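Local coordinates for protein endoglycosidase (Bacteroides thetaiotaomicron, PDB 6Q64) that probably hydrolyses glycosidic bonds within complex N-glycans as a glycoside hydrolase family 18 endoglycosidase with a TIM-barrel fold, at residues 167-178 with 215-224; 225-235 with 246-254. The protein carries 1 engineered substitution. One frame throughout, in Å; residues are numbered along the deposited sequence.

Interaction 1: residues 167-178 with 215-224; sequences KAYANAICDSIE and VFIETLSARL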
loop_
_atom_site.group_PDB
_atom_site.type_symbol
_atom_site.label_atom_id
_atom_site.label_comp_id
_atom_site.label_asym_id
_atom_site.label_seq_id
_atom_site.Cartn_x
_atom_site.Cartn_y
_atom_site.Cartn_z
ATOM N N LYS A 167 -4.605 -21.760 -6.684
ATOM C CA LYS A 167 -3.614 -22.177 -5.648
ATOM C C LYS A 167 -2.184 -22.033 -6.206
ATOM O O LYS A 167 -1.279 -21.591 -5.445
ATOM C CB LYS A 167 -3.900 -23.610 -5.177
ATOM C CG LYS A 167 -4.641 -23.733 -3.847
ATOM C CD LYS A 167 -5.457 -25.011 -3.716
ATOM C CE LYS A 167 -5.510 -25.579 -2.313
ATOM N NZ LYS A 167 -5.499 -27.061 -2.373
ATOM N N ALA A 168 -1.989 -22.395 -7.479
ATOM C CA ALA A 168 -0.692 -22.333 -8.192
ATOM C C ALA A 168 -0.302 -20.872 -8.492
ATOM O O ALA A 168 0.805 -20.488 -8.089
ATOM C CB ALA A 168 -0.778 -23.157 -9.445
ATOM N N TYR A 169 -1.188 -20.093 -9.139
ATOM C CA TYR A 169 -0.998 -18.665 -9.526
ATOM C C TYR A 169 -0.606 -17.806 -8.327
ATOM O O TYR A 169 0.187 -16.879 -8.462
ATOM C CB TYR A 169 -2.280 -18.051 -10.085
ATOM C CG TYR A 169 -2.170 -16.575 -10.384
ATOM C CD1 TYR A 169 -1.171 -16.097 -11.216
ATOM C CD2 TYR A 169 -3.066 -15.651 -9.871
ATOM C CE1 TYR A 169 -1.048 -14.750 -11.512
ATOM C CE2 TYR A 169 -2.975 -14.302 -10.178
ATOM C CZ TYR A 169 -1.948 -13.845 -10.987
ATOM O OH TYR A 169 -1.808 -12.524 -11.310
ATOM N N ALA A 170 -1.221 -18.072 -7.189
ATOM C CA ALA A 170 -0.915 -17.403 -5.910
ATOM C C ALA A 170 0.460 -17.839 -5.404
ATOM O O ALA A 170 1.196 -16.999 -4.885
ATOM C CB ALA A 170 -1.987 -17.726 -4.903
ATOM N N ASN A 171 0.772 -19.125 -5.503
ATOM C CA ASN A 171 2.031 -19.656 -4.932
ATOM C C ASN A 171 3.202 -19.027 -5.696
ATOM O O ASN A 171 4.310 -18.944 -5.110
ATOM C CB ASN A 171 2.072 -21.187 -4.928
ATOM C CG ASN A 171 1.521 -21.779 -3.647
ATOM O OD1 ASN A 171 1.811 -21.301 -2.547
ATOM N ND2 ASN A 171 0.698 -22.801 -3.787
ATOM N N ALA A 172 2.949 -18.639 -6.958
ATOM C CA ALA A 172 3.940 -18.069 -7.905
ATOM C C ALA A 172 4.161 -16.614 -7.526
ATOM O O ALA A 172 5.304 -16.147 -7.557
ATOM C CB ALA A 172 3.465 -18.170 -9.330
ATOM N N ILE A 173 3.087 -15.932 -7.163
ATOM C CA ILE A 173 3.204 -14.558 -6.624
ATOM C C ILE A 173 4.153 -14.629 -5.424
ATOM O O ILE A 173 5.169 -13.931 -5.468
ATOM C CB ILE A 173 1.815 -14.002 -6.302
ATOM C CG1 ILE A 173 0.956 -13.966 -7.573
ATOM C CG2 ILE A 173 1.945 -12.650 -5.624
ATOM C CD1 ILE A 173 -0.217 -13.004 -7.528
ATOM N N CYS A 174 3.889 -15.505 -4.452
ATOM C CA CYS A 174 4.720 -15.666 -3.228
ATOM C C CYS A 174 6.140 -16.018 -3.631
ATOM O O CYS A 174 7.062 -15.352 -3.178
ATOM C CB CYS A 174 4.215 -16.749 -2.288
ATOM S SG CYS A 174 2.641 -16.316 -1.503
ATOM N N ASP A 175 6.310 -17.040 -4.455
ATOM C CA ASP A 175 7.632 -17.331 -5.056
ATOM C C ASP A 175 8.321 -15.999 -5.291
ATOM O O ASP A 175 9.358 -15.747 -4.655
ATOM C CB ASP A 175 7.526 -18.012 -6.421
ATOM C CG ASP A 175 7.259 -19.495 -6.318
ATOM O OD1 ASP A 175 7.267 -20.018 -5.163
ATOM O OD2 ASP A 175 7.051 -20.108 -7.385
ATOM N N SER A 176 7.710 -15.189 -6.157
ATOM C CA SER A 176 8.365 -14.062 -6.863
ATOM C C SER A 176 8.632 -12.941 -5.846
ATOM O O SER A 176 9.629 -12.239 -6.004
ATOM C CB SER A 176 7.566 -13.660 -8.089
ATOM O OG SER A 176 7.300 -12.274 -8.107
ATOM N N ILE A 177 7.839 -12.877 -4.780
ATOM C CA ILE A 177 8.045 -11.976 -3.608
ATOM C C ILE A 177 9.241 -12.478 -2.795
ATOM O O ILE A 177 10.026 -11.624 -2.355
ATOM C CB ILE A 177 6.765 -11.890 -2.743
ATOM C CG1 ILE A 177 5.777 -10.884 -3.336
ATOM C CG2 ILE A 177 7.066 -11.579 -1.280
ATOM C CD1 ILE A 177 4.375 -11.064 -2.846
ATOM N N GLU A 178 9.331 -13.790 -2.539
ATOM C CA GLU A 178 10.360 -14.383 -1.636
ATOM C C GLU A 178 11.723 -14.258 -2.328
ATOM O O GLU A 178 12.744 -14.104 -1.622
ATOM C CB GLU A 178 10.015 -15.837 -1.282
ATOM C CG GLU A 178 8.675 -15.993 -0.562
ATOM C CD GLU A 178 8.371 -17.375 0.015
ATOM O OE1 GLU A 178 7.173 -17.762 0.114
ATOM O OE2 GLU A 178 9.334 -18.054 0.395
ATOM N N VAL A 215 -9.816 -18.694 -2.002
ATOM C CA VAL A 215 -8.666 -19.630 -1.785
ATOM C C VAL A 215 -7.405 -18.972 -2.379
ATOM O O VAL A 215 -6.266 -19.336 -1.978
ATOM C CB VAL A 215 -8.953 -21.071 -2.270
ATOM C CG1 VAL A 215 -9.221 -21.143 -3.759
ATOM C CG2 VAL A 215 -7.851 -22.047 -1.859
ATOM N N PHE A 216 -7.608 -17.951 -3.214
ATOM C CA PHE A 216 -6.529 -17.058 -3.694
ATOM C C PHE A 216 -5.871 -16.405 -2.477
ATOM O O PHE A 216 -4.709 -16.710 -2.115
ATOM C CB PHE A 216 -7.096 -16.038 -4.679
ATOM C CG PHE A 216 -6.040 -15.128 -5.240
ATOM C CD1 PHE A 216 -4.967 -15.657 -5.942
ATOM C CD2 PHE A 216 -6.088 -13.754 -5.027
ATOM C CE1 PHE A 216 -3.978 -14.829 -6.450
ATOM C CE2 PHE A 216 -5.094 -12.927 -5.529
ATOM C CZ PHE A 216 -4.044 -13.470 -6.245
ATOM N N ILE A 217 -6.652 -15.556 -1.824
ATOM C CA ILE A 217 -6.278 -14.819 -0.585
ATOM C C ILE A 217 -5.874 -15.811 0.501
ATOM O O ILE A 217 -4.961 -15.504 1.246
ATOM C CB ILE A 217 -7.470 -13.969 -0.131
ATOM C CG1 ILE A 217 -7.770 -12.853 -1.129
ATOM C CG2 ILE A 217 -7.257 -13.440 1.269
ATOM C CD1 ILE A 217 -9.089 -12.197 -0.881
ATOM N N GLU A 218 -6.568 -16.939 0.604
ATOM C CA GLU A 218 -6.266 -17.969 1.628
ATOM C C GLU A 218 -4.820 -18.448 1.433
ATOM O O GLU A 218 -4.118 -18.587 2.459
ATOM C CB GLU A 218 -7.273 -19.116 1.543
ATOM C CG GLU A 218 -8.218 -19.225 2.720
ATOM C CD GLU A 218 -9.219 -20.363 2.578
ATOM O OE1 GLU A 218 -8.806 -21.475 2.154
ATOM O OE2 GLU A 218 -10.417 -20.135 2.852
ATOM N N THR A 219 -4.400 -18.663 0.173
ATOM C CA THR A 219 -3.073 -19.237 -0.194
ATOM C C THR A 219 -1.958 -18.212 0.018
ATOM O O THR A 219 -0.895 -18.607 0.506
ATOM C CB THR A 219 -2.976 -19.696 -1.651
ATOM O OG1 THR A 219 -4.087 -20.529 -1.998
ATOM C CG2 THR A 219 -1.686 -20.452 -1.900
ATOM N N LEU A 220 -2.185 -16.949 -0.335
ATOM C CA LEU A 220 -1.249 -15.845 -0.002
ATOM C C LEU A 220 -1.098 -15.727 1.522
ATOM O O LEU A 220 0.043 -15.787 1.966
ATOM C CB LEU A 220 -1.742 -14.548 -0.632
ATOM C CG LEU A 220 -1.787 -14.555 -2.155
ATOM C CD1 LEU A 220 -2.520 -13.340 -2.704
ATOM C CD2 LEU A 220 -0.379 -14.618 -2.717
ATOM N N SER A 221 -2.175 -15.627 2.313
ATOM C CA SER A 221 -2.049 -15.540 3.794
ATOM C C SER A 221 -1.266 -16.742 4.323
ATOM O O SER A 221 -0.337 -16.522 5.114
ATOM C CB SER A 221 -3.360 -15.379 4.537
ATOM O OG SER A 221 -3.452 -14.058 5.081
ATOM N N ALA A 222 -1.596 -17.960 3.894
ATOM C CA ALA A 222 -1.033 -19.195 4.492
ATOM C C ALA A 222 0.480 -19.074 4.425
ATOM O O ALA A 222 1.179 -19.522 5.357
ATOM C CB ALA A 222 -1.510 -20.434 3.766
ATOM N N ARG A 223 0.943 -18.462 3.340
ATOM C CA ARG A 223 2.378 -18.460 2.994
ATOM C C ARG A 223 3.050 -17.243 3.615
ATOM O O ARG A 223 4.000 -17.425 4.398
ATOM C CB ARG A 223 2.596 -18.529 1.485
ATOM C CG ARG A 223 3.858 -19.309 1.168
ATOM C CD ARG A 223 3.942 -19.798 -0.250
ATOM N NE ARG A 223 5.300 -19.593 -0.723
ATOM C CZ ARG A 223 5.711 -19.859 -1.955
ATOM N NH1 ARG A 223 6.968 -19.623 -2.302
ATOM N NH2 ARG A 223 4.860 -20.360 -2.837
ATOM N N LEU A 224 2.574 -16.046 3.319
ATOM C CA LEU A 224 3.385 -14.856 3.645
ATOM C C LEU A 224 2.968 -14.273 5.005
ATOM O O LEU A 224 3.725 -13.439 5.547
ATOM C CB LEU A 224 3.380 -13.895 2.446
ATOM C CG LEU A 224 2.033 -13.448 1.915
ATOM C CD1 LEU A 224 1.314 -12.772 3.025
ATOM C CD2 LEU A 224 2.170 -12.519 0.716
#

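Interaction 2: residues 225-235 with 246-254; sequences RPAGRMLVMDG and KLVDHYIYQ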
loop_
_atom_site.group_PDB
_atom_site.type_symbol
_atom_site.label_atom_id
_atom_site.label_comp_id
_atom_site.label_asym_id
_atom_site.label_seq_id
_atom_site.Cartn_x
_atom_site.Cartn_y
_atom_site.Cartn_z
ATOM N N ARG A 225 1.914 -14.770 5.646
ATOM C CA ARG A 225 1.646 -14.292 7.033
ATOM C C ARG A 225 2.658 -14.871 8.027
ATOM O O ARG A 225 3.241 -14.145 8.827
ATOM C CB ARG A 225 0.217 -14.546 7.519
ATOM C CG ARG A 225 -0.035 -13.838 8.844
ATOM C CD ARG A 225 -1.479 -13.605 9.177
ATOM N NE ARG A 225 -1.992 -12.400 8.566
ATOM C CZ ARG A 225 -3.247 -12.013 8.669
ATOM N NH1 ARG A 225 -4.108 -12.763 9.319
ATOM N NH2 ARG A 225 -3.674 -10.907 8.096
ATOM N N PRO A 226 2.885 -16.197 8.083
ATOM C CA PRO A 226 3.873 -16.714 9.027
ATOM C C PRO A 226 5.290 -16.200 8.701
ATOM O O PRO A 226 6.160 -16.384 9.506
ATOM C CB PRO A 226 3.741 -18.251 8.942
ATOM C CG PRO A 226 2.953 -18.524 7.652
ATOM C CD PRO A 226 2.215 -17.245 7.297
ATOM N N ALA A 227 5.500 -15.552 7.553
ATOM C CA ALA A 227 6.832 -15.025 7.160
ATOM C C ALA A 227 7.004 -13.573 7.644
ATOM O O ALA A 227 8.015 -12.969 7.315
ATOM C CB ALA A 227 7.035 -15.154 5.658
ATOM N N GLY A 228 6.045 -13.031 8.392
ATOM C CA GLY A 228 6.027 -11.620 8.814
ATOM C C GLY A 228 5.637 -10.682 7.684
ATOM O O GLY A 228 5.633 -9.468 7.925
ATOM N N ARG A 229 5.288 -11.186 6.496
ATOM C CA ARG A 229 4.915 -10.325 5.335
ATOM C C ARG A 229 3.437 -9.921 5.392
ATOM O O ARG A 229 2.655 -10.446 6.171
ATOM C CB ARG A 229 5.254 -11.038 4.023
ATOM C CG ARG A 229 6.748 -11.158 3.818
ATOM C CD ARG A 229 7.161 -11.749 2.501
ATOM N NE ARG A 229 8.076 -12.838 2.830
ATOM C CZ ARG A 229 9.394 -12.834 2.673
ATOM N NH1 ARG A 229 10.018 -11.790 2.153
ATOM N NH2 ARG A 229 10.084 -13.898 3.031
HETATM N N MSE A 230 3.074 -9.025 4.482
HETATM C CA MSE A 230 1.820 -8.318 4.495
HETATM C C MSE A 230 0.990 -8.718 3.286
HETATM O O MSE A 230 1.514 -8.871 2.183
HETATM C CB MSE A 230 2.085 -6.818 4.360
HETATM C CG MSE A 230 2.241 -6.053 5.669
HETATM SE SE MSE A 230 2.603 -4.187 5.135
HETATM C CE MSE A 230 0.860 -3.361 4.959
ATOM N N LEU A 231 -0.327 -8.823 3.494
ATOM C CA LEU A 231 -1.244 -8.872 2.370
ATOM C C LEU A 231 -2.212 -7.712 2.513
ATOM O O LEU A 231 -2.579 -7.413 3.636
ATOM C CB LEU A 231 -1.996 -10.208 2.323
ATOM C CG LEU A 231 -3.048 -10.303 1.214
ATOM C CD1 LEU A 231 -2.440 -10.067 -0.156
ATOM C CD2 LEU A 231 -3.752 -11.649 1.244
ATOM N N VAL A 232 -2.635 -7.148 1.394
ATOM C CA VAL A 232 -3.270 -5.807 1.349
ATOM C C VAL A 232 -4.110 -5.736 0.074
ATOM O O VAL A 232 -3.777 -6.361 -0.940
ATOM C CB VAL A 232 -2.140 -4.755 1.419
ATOM C CG1 VAL A 232 -2.225 -3.671 0.345
ATOM C CG2 VAL A 232 -2.023 -4.168 2.814
HETATM N N MSE A 233 -5.190 -4.959 0.115
HETATM C CA MSE A 233 -6.129 -4.962 -0.994
HETATM C C MSE A 233 -6.609 -3.530 -1.221
HETATM O O MSE A 233 -6.917 -2.806 -0.272
HETATM C CB MSE A 233 -7.263 -5.955 -0.684
HETATM C CG MSE A 233 -8.610 -5.679 -1.374
HETATM SE SE MSE A 233 -9.670 -7.295 -1.886
HETATM C CE MSE A 233 -11.143 -6.204 -2.463
ATOM N N ASP A 234 -6.648 -3.096 -2.478
ATOM C CA ASP A 234 -6.996 -1.709 -2.715
ATOM C C ASP A 234 -8.065 -1.639 -3.793
ATOM O O ASP A 234 -8.178 -2.573 -4.621
ATOM C CB ASP A 234 -5.766 -0.873 -3.093
ATOM C CG ASP A 234 -5.355 -1.015 -4.546
ATOM O OD1 ASP A 234 -5.954 -0.295 -5.410
ATOM O OD2 ASP A 234 -4.476 -1.875 -4.813
ATOM N N GLY A 235 -8.805 -0.544 -3.807
ATOM C CA GLY A 235 -9.891 -0.354 -4.787
ATOM C C GLY A 235 -11.218 -0.679 -4.147
ATOM O O GLY A 235 -11.866 0.241 -3.653
ATOM N N LYS A 246 -10.036 -10.712 7.878
ATOM C CA LYS A 246 -9.005 -10.940 8.923
ATOM C C LYS A 246 -7.693 -11.379 8.270
ATOM O O LYS A 246 -6.666 -11.302 8.922
ATOM C CB LYS A 246 -9.482 -11.961 9.956
ATOM C CG LYS A 246 -10.652 -11.468 10.793
ATOM C CD LYS A 246 -11.188 -12.477 11.792
ATOM C CE LYS A 246 -12.242 -11.886 12.706
ATOM N NZ LYS A 246 -13.345 -12.841 12.913
ATOM N N LEU A 247 -7.720 -11.804 7.014
ATOM C CA LEU A 247 -6.516 -12.335 6.331
ATOM C C LEU A 247 -5.785 -11.219 5.564
ATOM O O LEU A 247 -4.680 -11.505 5.005
ATOM C CB LEU A 247 -6.957 -13.442 5.375
ATOM C CG LEU A 247 -7.413 -14.751 6.001
ATOM C CD1 LEU A 247 -7.602 -15.769 4.892
ATOM C CD2 LEU A 247 -6.434 -15.269 7.049
ATOM N N VAL A 248 -6.357 -10.016 5.572
ATOM C CA VAL A 248 -5.858 -8.823 4.849
ATOM C C VAL A 248 -5.529 -7.690 5.825
ATOM O O VAL A 248 -6.406 -7.254 6.579
ATOM C CB VAL A 248 -6.918 -8.403 3.839
ATOM C CG1 VAL A 248 -6.613 -7.050 3.245
ATOM C CG2 VAL A 248 -7.041 -9.463 2.772
ATOM N N ASP A 249 -4.304 -7.177 5.752
ATOM C CA ASP A 249 -3.722 -6.337 6.815
ATOM C C ASP A 249 -4.233 -4.901 6.656
ATOM O O ASP A 249 -4.304 -4.196 7.699
ATOM C CB ASP A 249 -2.205 -6.504 6.807
ATOM C CG ASP A 249 -1.767 -7.929 7.095
ATOM O OD1 ASP A 249 -2.130 -8.433 8.172
ATOM O OD2 ASP A 249 -1.092 -8.527 6.227
ATOM N N HIS A 250 -4.582 -4.454 5.445
ATOM C CA HIS A 250 -5.133 -3.080 5.244
ATOM C C HIS A 250 -6.120 -3.049 4.086
ATOM O O HIS A 250 -5.925 -3.778 3.094
ATOM C CB HIS A 250 -4.071 -2.021 4.904
ATOM C CG HIS A 250 -3.218 -1.642 6.056
ATOM N ND1 HIS A 250 -2.012 -2.243 6.281
ATOM C CD2 HIS A 250 -3.414 -0.783 7.076
ATOM C CE1 HIS A 250 -1.480 -1.766 7.399
ATOM N NE2 HIS A 250 -2.328 -0.879 7.911
ATOM N N TYR A 251 -7.112 -2.181 4.227
ATOM C CA TYR A 251 -8.154 -1.894 3.220
ATOM C C TYR A 251 -7.789 -0.538 2.629
ATOM O O TYR A 251 -7.821 0.456 3.378
ATOM C CB TYR A 251 -9.534 -1.928 3.887
ATOM C CG TYR A 251 -9.726 -3.013 4.927
ATOM C CD1 TYR A 251 -9.359 -4.318 4.677
ATOM C CD2 TYR A 251 -10.261 -2.746 6.165
ATOM C CE1 TYR A 251 -9.487 -5.309 5.635
ATOM C CE2 TYR A 251 -10.397 -3.726 7.133
ATOM C CZ TYR A 251 -10.027 -5.021 6.866
ATOM O OH TYR A 251 -10.171 -6.014 7.789
ATOM N N ILE A 252 -7.391 -0.491 1.363
ATOM C CA ILE A 252 -6.796 0.753 0.789
ATOM C C ILE A 252 -7.749 1.284 -0.258
ATOM O O ILE A 252 -8.041 0.547 -1.239
ATOM C CB ILE A 252 -5.392 0.521 0.192
ATOM C CG1 ILE A 252 -4.490 -0.251 1.159
ATOM C CG2 ILE A 252 -4.783 1.840 -0.228
ATOM C CD1 ILE A 252 -3.064 -0.366 0.690
ATOM N N TYR A 253 -8.211 2.501 -0.055
ATOM C CA TYR A 253 -9.206 3.110 -0.956
ATOM C C TYR A 253 -8.548 4.266 -1.707
ATOM O O TYR A 253 -7.759 5.021 -1.149
ATOM C CB TYR A 253 -10.462 3.552 -0.199
ATOM C CG TYR A 253 -11.192 2.482 0.586
ATOM C CD1 TYR A 253 -10.741 2.074 1.819
ATOM C CD2 TYR A 253 -12.369 1.925 0.137
ATOM C CE1 TYR A 253 -11.425 1.129 2.561
ATOM C CE2 TYR A 253 -13.049 0.962 0.854
ATOM C CZ TYR A 253 -12.588 0.568 2.081
ATOM O OH TYR A 253 -13.262 -0.330 2.857
ATOM N N GLN A 254 -8.900 4.344 -2.982
ATOM C CA GLN A 254 -8.674 5.480 -3.877
ATOM C C GLN A 254 -9.741 6.528 -3.591
ATOM O O GLN A 254 -10.680 6.593 -4.352
ATOM C CB GLN A 254 -8.761 4.991 -5.319
ATOM C CG GLN A 254 -7.512 4.288 -5.799
ATOM C CD GLN A 254 -7.518 2.796 -5.617
ATOM O OE1 GLN A 254 -8.055 2.050 -6.429
ATOM N NE2 GLN A 254 -6.827 2.343 -4.592
#

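Interaction 1: residues 167-178 with 215-224
Ala170 of helix 162-179 meets Phe216, Thr219 and Leu220 of helix 211-224, where the axes of the two segments pass 8.7 Å apart and cross at -36°. The packing is tight and apolar here. With Phe216 CG anti to the backbone N (chi1 -178°), the ring reaches across to place CD1 3.8 Å from Ala170 CB. It also meets Tyr169 rim to rim, Tyr169 CD2 lying 3.6 Å from Phe216 CE1, the planes only 14° apart but not stacked. Ile173 CD1 comes in at the edge of the Phe216 ring, and Leu220 CD2 packs 3.7 Å from Cys174 SG. Ile135 and Ile187 of strands 128-135 and 184-189 also touch Phe216.

Toward solvent the contact becomes polar. Arg223 enters as a knob among Asn171, Cys174, Asp175 and Glu178, with Cys174 CB over the centre of one guanidinium face. Arg223 NH2 donates to Asn171 OD1 (3.2 Å). Arg223 NH1 meets the anti lone pair of Asp175 OD1 at 2.9 Å, and Arg223 NE reaches Glu178 OE1 at 2.7 Å, whose carboxylate stands nearly perpendicular to the guanidinium. With an alanine in place of Arg223, both carboxylates would probably lose their shared cation and Cys174 CB its cover. One arginine thus ties together residues spread over two turns of the neighbouring helix, and probably offsets the repulsion between Asp175 and Glu178.

Interaction 2: residues 225-235 with 246-254
Arg225 reaches over to Lys246 and Asp249 just ahead of two neighbouring parallel strands, 230-235 and 251-254, which form a beta-alpha-beta unit of the TIM barrel with the short helix 242-245 between them. Extended with CG anti to N (chi1 -171°) and then bent at chi3, the arginine presents its guanidinium end-on to Lys246 O, which receives NH1 at 3.0 Å and NH2 at 3.1 Å from opposite faces of the carbonyl plane. NH2 also makes a salt bridge, through a weak hydrogen bond, to Asp249 OD1 (2.9 Å), the two side chains approaching from opposite directions. The other carboxylate oxygen, Asp249 OD2, turns its anti lone pair to Leu231 N at 2.9 Å, while Asp249 N donates to Leu231 O at 2.7 Å. This aspartate grips both polar atoms of one residue and extends the pairing ahead of strand 251-254; within the sheet it goes on through Met233 N to His250 O and Ile252 N to Met233 O.

Inside the barrel, the His250 ring is approached at its edge by two side chains: the methyl CE of Met230, a selenomethionine, lies 3.4 Å from ND1, and Val232 CG2 comes in near the ring plane. Val232 CG1 packs 3.4 Å from Ile252 CD1, and Phe74 of strand 72-76 touches Ile252. On the outer side, Val248 CG1 rests against Met233 CB. Toward the C-terminal ends, Gln254 NE2 donates at 2.9 Å to Asp234 OD1, meeting it on the anti side, 27° out of the carboxylate plane, with amide and carboxylate planes 61° apart.

In the fold
The two contacts lie in the outer helical layer and the inner sheet of one barrel: helix 211-224 packs in interaction 1 and leads through the turn at Arg225 to Gly228 into strand 230-235 of interaction 2. Their centres are about 13 Å apart, interaction 1 about 17 Å and interaction 2 about 8 Å from the centre of the chain. They touch where Ser221 OG lies 2.8 Å from Leu247 O, and Ile177 CG2 3.8 Å from Arg229 CD. Both also border strand 184-189; the family 18 DxxDxDxE signature runs along it, its last position, by analogy with relatives probably the catalytic acid, lying just past the strand's end as an engineered glutamine.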